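PDB 4OJJ: DNA topoisomerase 2-associated protein PAT1, which probably activates mRNA decapping and represses translation, thereby promoting mRNA turnover. Local coordinates for residues 82-87 with 141-146; 135-140 with 188-193. One frame throughout, in Å; residues are numbered along the deposited sequence.

Interaction 1. Residues 82-87 with 141-146; sequences KIFNEL and LQLIRN
Asn85 and Gln142 meet where the ends of two helices, 73-85 and 133-146, come together in the mainly helical fold of PAT1, whose sequence family belongs to the TPR clan. The contact is a worked example of how one helix-helix junction can divide into a greasy inner side and an amide-lined outer side. On the inner side the hub is Leu143. Its CG stands anti to the backbone N (chi1 -178°), and its CD1 methyl approaches the rim of the Phe84 ring, near the ring plane, with Leu143 CD1 to Phe84 CD1 at 3.4 Å. The same methyl also meets Leu87, with Leu87 CD2 3.6 Å from Leu143 CD1. Helix 156-177 adds Leu165, Leu161 and Ile162 to this apolar patch, and Leu152 packs on both leucines.

On the outer side, Gln142 stretches out beyond its CG and donates from NE2 to Asn85 OD1, nearly straight at 173°. The modelled 2.5 Å between Gln142 NE2 and Asn85 OD1 is shorter than usual for an amide bond, so the exact length is doubtful. The acceptor lies in the amide plane of Gln142; the two amide planes are 62° apart, and the donor stands well above the carbonyl plane of Asn85. Gln142 NE2 also donates to Gln81 O, and thus grips helix 73-85 through both a side chain and a backbone carbonyl. Asn146 ND2 makes a weak bond, 3.4 Å long, back to Gln142 O within its own helix. Asn147 ND2, just beyond, bonds to both Phe84 O and Leu143 O. The chemistry implies an interior resting on undirected apolar packing, while directional amide bonds along the more exposed margin probably help to fix how the two helix ends are set.

Interaction 2. Residues 135-140 with 188-193; sequences EIMGLL and STWNEI
Met137 reaches across from helix 133-146 to touch two residues of helix 184-201, Trp190 and Ile193. Its sulfur makes a Met-aromatic contact of oblique geometry: Met137 SD is 3.7 Å from Trp190 CE3, and its direction lies 56° off the normal of the six-membered ring. The terminal CE methyl sits over one face of the indole, displaced toward the rim. Against the same sulfur lies a methyl of the other partner, with Ile193 CD1 at 3.7 Å from Met137 SD. One turn on, Leu140 forks between these two residues: Leu140 CD1 meets Trp190 CZ3 at 3.5 Å, and Leu140 CD2 meets Ile193 CG2 at 3.9 Å.

What places the indole is its first torsion, which sets CG anti to the backbone N (chi1 -180°) and carries the six-membered ring toward helix 133-146. Phe133 adds an edge-to-face ring contact to Trp190. The segments run nearly parallel, at 22° with their axes 10.7 Å apart, and helix 156-177, which lies between them in sequence, packs Ile166 on Leu140 and Lys173 on Trp190, so helices 133-146, 156-177 and 184-201 all contribute to this buried seam.

How the interactions relate
Helix 133-146 is the element common to both contacts: its final turns meet helix 73-85 in interaction 1, and the preceding turns meet helix 184-201 in interaction 2. Their centres lie 13 Å apart, and they join directly, through Phe84 CD2 on Leu139 CD2 (3.9 Å) and through Leu141 and Ile144 on Ile193. The general lesson is that chemistry follows burial, not distance from the centre of the chain. Interaction 2, whose touching residues are all buried, is wholly apolar apart from its sulfur; interaction 1, only partly buried, adds side-chain amides to its hydrophobic side. Helix 156-177 packs against both, through Leu161, Ile162 and Leu165 at interaction 1 and Ile166 at interaction 2.

Interaction 1. Residues 82-87 with 141-146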
loop_
_atom_site.group_PDB
_atom_site.type_symbol
_atom_site.label_atom_id
_atom_site.label_comp_id
_atom_site.label_asym_id
_atom_site.label_seq_id
_atom_site.Cartn_x
_atom_site.Cartn_y
_atom_site.Cartn_z
ATOM N N LYS A 82 6.062 10.572 -11.819
ATOM C CA LYS A 82 5.279 11.781 -11.751
ATOM C C LYS A 82 4.396 11.745 -10.494
ATOM O O LYS A 82 4.213 12.757 -9.834
ATOM C CB LYS A 82 4.420 11.901 -12.999
ATOM C CG LYS A 82 3.641 13.189 -13.059
ATOM C CD LYS A 82 4.477 14.331 -13.622
ATOM C CE LYS A 82 3.669 15.631 -13.646
ATOM N NZ LYS A 82 3.782 16.418 -12.371
ATOM N N ILE A 83 3.875 10.560 -10.186
ATOM C CA ILE A 83 2.995 10.320 -9.048
ATOM C C ILE A 83 3.742 10.428 -7.708
ATOM O O ILE A 83 3.226 10.982 -6.746
ATOM C CB ILE A 83 2.325 8.931 -9.174
ATOM C CG1 ILE A 83 1.336 8.925 -10.347
ATOM C CG2 ILE A 83 1.667 8.513 -7.848
ATOM C CD1 ILE A 83 0.903 7.529 -10.799
ATOM N N PHE A 84 4.963 9.909 -7.659
ATOM C CA PHE A 84 5.779 9.988 -6.448
ATOM C C PHE A 84 6.317 11.380 -6.138
ATOM O O PHE A 84 6.743 11.648 -5.011
ATOM C CB PHE A 84 6.935 9.009 -6.523
ATOM C CG PHE A 84 6.536 7.603 -6.252
ATOM C CD1 PHE A 84 6.318 7.176 -4.959
ATOM C CD2 PHE A 84 6.371 6.709 -7.279
ATOM C CE1 PHE A 84 5.944 5.874 -4.703
ATOM C CE2 PHE A 84 5.997 5.411 -7.034
ATOM C CZ PHE A 84 5.786 4.993 -5.746
ATOM N N ASN A 85 6.315 12.257 -7.139
ATOM C CA ASN A 85 6.754 13.633 -6.952
ATOM C C ASN A 85 5.660 14.475 -6.322
ATOM O O ASN A 85 5.930 15.333 -5.481
ATOM C CB ASN A 85 7.185 14.258 -8.282
ATOM C CG ASN A 85 8.675 14.550 -8.331
ATOM O OD1 ASN A 85 9.490 13.761 -7.837
ATOM N ND2 ASN A 85 9.039 15.696 -8.902
ATOM N N GLU A 86 4.422 14.221 -6.732
ATOM C CA GLU A 86 3.276 14.990 -6.257
ATOM C C GLU A 86 2.580 14.367 -5.049
ATOM O O GLU A 86 1.487 14.793 -4.680
ATOM C CB GLU A 86 2.252 15.133 -7.370
ATOM C CG GLU A 86 2.160 16.539 -7.959
ATOM C CD GLU A 86 1.285 17.474 -7.131
ATOM O OE1 GLU A 86 1.081 17.201 -5.920
ATOM O OE2 GLU A 86 0.798 18.482 -7.693
ATOM N N LEU A 87 3.207 13.365 -4.435
ATOM C CA LEU A 87 2.505 12.508 -3.481
ATOM C C LEU A 87 1.918 13.268 -2.299
ATOM O O LEU A 87 0.743 13.119 -2.002
ATOM C CB LEU A 87 3.412 11.387 -2.993
ATOM C CG LEU A 87 2.768 10.020 -2.793
ATOM C CD1 LEU A 87 1.891 9.664 -3.967
ATOM C CD2 LEU A 87 3.867 8.987 -2.647
ATOM N N LEU A 141 14.114 6.938 -3.511
ATOM C CA LEU A 141 14.817 8.185 -3.213
ATOM C C LEU A 141 13.908 9.356 -3.510
ATOM O O LEU A 141 13.805 10.306 -2.737
ATOM C CB LEU A 141 16.094 8.315 -4.061
ATOM C CG LEU A 141 17.441 8.375 -3.328
ATOM C CD1 LEU A 141 18.546 8.665 -4.294
ATOM C CD2 LEU A 141 17.431 9.417 -2.222
ATOM N N GLN A 142 13.246 9.267 -4.648
ATOM C CA GLN A 142 12.384 10.323 -5.112
ATOM C C GLN A 142 11.250 10.581 -4.140
ATOM O O GLN A 142 10.981 11.732 -3.787
ATOM C CB GLN A 142 11.813 9.921 -6.458
ATOM C CG GLN A 142 11.540 11.058 -7.353
ATOM C CD GLN A 142 10.660 10.628 -8.474
ATOM O OE1 GLN A 142 10.759 9.494 -8.945
ATOM N NE2 GLN A 142 9.764 11.505 -8.893
ATOM N N LEU A 143 10.572 9.515 -3.718
ATOM C CA LEU A 143 9.533 9.662 -2.701
ATOM C C LEU A 143 10.126 10.342 -1.477
ATOM O O LEU A 143 9.610 11.353 -1.009
ATOM C CB LEU A 143 8.903 8.305 -2.339
ATOM C CG LEU A 143 7.757 8.306 -1.314
ATOM C CD1 LEU A 143 6.818 7.150 -1.568
ATOM C CD2 LEU A 143 8.294 8.220 0.098
ATOM N N ILE A 144 11.216 9.769 -0.975
ATOM C CA ILE A 144 11.940 10.269 0.198
ATOM C C ILE A 144 12.321 11.744 0.105
ATOM O O ILE A 144 12.108 12.510 1.038
ATOM C CB ILE A 144 13.229 9.422 0.440
ATOM C CG1 ILE A 144 12.865 8.033 0.949
ATOM C CG2 ILE A 144 14.188 10.092 1.423
ATOM C CD1 ILE A 144 14.072 7.149 1.170
ATOM N N ARG A 145 12.889 12.136 -1.031
ATOM C CA ARG A 145 13.334 13.512 -1.248
ATOM C C ARG A 145 12.195 14.515 -1.287
ATOM O O ARG A 145 12.323 15.622 -0.772
ATOM C CB ARG A 145 14.144 13.613 -2.549
ATOM C CG ARG A 145 15.611 13.273 -2.375
ATOM C CD ARG A 145 16.353 13.154 -3.703
ATOM N NE ARG A 145 17.752 12.781 -3.478
ATOM C CZ ARG A 145 18.529 12.186 -4.379
ATOM N NH1 ARG A 145 18.050 11.879 -5.580
ATOM N NH2 ARG A 145 19.788 11.894 -4.074
ATOM N N ASN A 146 11.080 14.114 -1.890
ATOM C CA ASN A 146 10.006 15.047 -2.249
ATOM C C ASN A 146 8.758 15.044 -1.371
ATOM O O ASN A 146 7.755 15.653 -1.738
ATOM C CB ASN A 146 9.554 14.806 -3.700
ATOM C CG ASN A 146 10.443 15.481 -4.709
ATOM O OD1 ASN A 146 10.430 16.706 -4.834
ATOM N ND2 ASN A 146 11.205 14.689 -5.457
#

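Interaction 2. Residues 135-140 with 188-193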
loop_
_atom_site.group_PDB
_atom_site.type_symbol
_atom_site.label_atom_id
_atom_site.label_comp_id
_atom_site.label_asym_id
_atom_site.label_seq_id
_atom_site.Cartn_x
_atom_site.Cartn_y
_atom_site.Cartn_z
ATOM N N GLU A 135 15.872 1.057 -10.374
ATOM C CA GLU A 135 14.635 1.796 -10.619
ATOM C C GLU A 135 13.850 1.925 -9.319
ATOM O O GLU A 135 13.350 3.002 -9.001
ATOM C CB GLU A 135 13.814 1.139 -11.729
ATOM C CG GLU A 135 14.585 1.072 -13.045
ATOM C CD GLU A 135 14.114 -0.038 -13.980
ATOM O OE1 GLU A 135 13.831 -1.162 -13.499
ATOM O OE2 GLU A 135 14.049 0.213 -15.208
ATOM N N ILE A 136 13.770 0.836 -8.559
ATOM C CA ILE A 136 13.164 0.900 -7.236
ATOM C C ILE A 136 13.880 1.947 -6.350
ATOM O O ILE A 136 13.223 2.826 -5.768
ATOM C CB ILE A 136 13.131 -0.468 -6.538
ATOM C CG1 ILE A 136 12.540 -1.555 -7.456
ATOM C CG2 ILE A 136 12.370 -0.363 -5.241
ATOM C CD1 ILE A 136 11.179 -1.228 -8.033
ATOM N N MET A 137 15.215 1.877 -6.290
ATOM C CA MET A 137 16.016 2.859 -5.550
ATOM C C MET A 137 15.643 4.285 -5.914
ATOM O O MET A 137 15.427 5.121 -5.040
ATOM C CB MET A 137 17.516 2.671 -5.803
ATOM C CG MET A 137 18.143 1.437 -5.173
ATOM S SD MET A 137 17.559 1.130 -3.509
ATOM C CE MET A 137 16.415 -0.211 -3.825
ATOM N N GLY A 138 15.573 4.555 -7.210
ATOM C CA GLY A 138 15.250 5.879 -7.691
ATOM C C GLY A 138 13.852 6.305 -7.293
ATOM O O GLY A 138 13.659 7.437 -6.835
ATOM N N LEU A 139 12.877 5.411 -7.470
ATOM C CA LEU A 139 11.515 5.711 -7.015
ATOM C C LEU A 139 11.491 5.995 -5.507
ATOM O O LEU A 139 10.891 6.970 -5.057
ATOM C CB LEU A 139 10.553 4.579 -7.388
ATOM C CG LEU A 139 10.316 4.459 -8.894
ATOM C CD1 LEU A 139 9.697 3.116 -9.267
ATOM C CD2 LEU A 139 9.459 5.622 -9.355
ATOM N N LEU A 140 12.183 5.158 -4.742
ATOM C CA LEU A 140 12.286 5.332 -3.294
ATOM C C LEU A 140 12.977 6.635 -2.898
ATOM O O LEU A 140 12.489 7.351 -2.042
ATOM C CB LEU A 140 13.035 4.165 -2.678
ATOM C CG LEU A 140 12.342 3.400 -1.570
ATOM C CD1 LEU A 140 12.981 2.037 -1.501
ATOM C CD2 LEU A 140 12.498 4.134 -0.246
ATOM N N SER A 188 25.035 -1.025 -1.166
ATOM C CA SER A 188 25.425 0.125 -0.363
ATOM C C SER A 188 24.378 1.229 -0.467
ATOM O O SER A 188 23.938 1.774 0.540
ATOM C CB SER A 188 26.811 0.633 -0.780
ATOM O OG SER A 188 27.793 -0.366 -0.531
ATOM N N THR A 189 23.979 1.545 -1.692
ATOM C CA THR A 189 22.949 2.544 -1.923
ATOM C C THR A 189 21.617 2.209 -1.227
ATOM O O THR A 189 21.012 3.073 -0.609
ATOM C CB THR A 189 22.733 2.753 -3.419
ATOM O OG1 THR A 189 23.967 3.184 -4.005
ATOM C CG2 THR A 189 21.671 3.810 -3.664
ATOM N N TRP A 190 21.181 0.957 -1.316
ATOM C CA TRP A 190 19.982 0.491 -0.609
ATOM C C TRP A 190 20.057 0.735 0.907
ATOM O O TRP A 190 19.119 1.244 1.508
ATOM C CB TRP A 190 19.761 -0.992 -0.898
ATOM C CG TRP A 190 18.571 -1.656 -0.259
ATOM C CD1 TRP A 190 18.485 -2.972 0.088
ATOM C CD2 TRP A 190 17.299 -1.073 0.086
ATOM N NE1 TRP A 190 17.260 -3.247 0.622
ATOM C CE2 TRP A 190 16.509 -2.100 0.642
ATOM C CE3 TRP A 190 16.754 0.211 -0.014
ATOM C CZ2 TRP A 190 15.199 -1.890 1.092
ATOM C CZ3 TRP A 190 15.458 0.425 0.445
ATOM C CH2 TRP A 190 14.693 -0.624 0.994
ATOM N N ASN A 191 21.184 0.389 1.516
ATOM C CA ASN A 191 21.388 0.655 2.930
ATOM C C ASN A 191 21.474 2.145 3.257
ATOM O O ASN A 191 21.056 2.574 4.315
ATOM C CB ASN A 191 22.600 -0.115 3.449
ATOM C CG ASN A 191 22.404 -1.605 3.343
ATOM O OD1 ASN A 191 21.255 -2.087 3.310
ATOM N ND2 ASN A 191 23.510 -2.352 3.269
ATOM N N GLU A 192 21.989 2.936 2.331
ATOM C CA GLU A 192 21.924 4.377 2.487
ATOM C C GLU A 192 20.469 4.860 2.421
ATOM O O GLU A 192 20.005 5.629 3.281
ATOM C CB GLU A 192 22.693 5.048 1.362
ATOM C CG GLU A 192 23.335 6.354 1.770
ATOM C CD GLU A 192 24.625 6.133 2.534
ATOM O OE1 GLU A 192 25.470 5.339 2.052
ATOM O OE2 GLU A 192 24.788 6.741 3.615
ATOM N N ILE A 193 19.769 4.428 1.370
ATOM C CA ILE A 193 18.390 4.816 1.129
ATOM C C ILE A 193 17.475 4.298 2.255
ATOM O O ILE A 193 16.645 5.039 2.781
ATOM C CB ILE A 193 17.916 4.334 -0.265
ATOM C CG1 ILE A 193 18.654 5.108 -1.362
ATOM C CG2 ILE A 193 16.411 4.487 -0.430
ATOM C CD1 ILE A 193 18.288 4.693 -2.753
#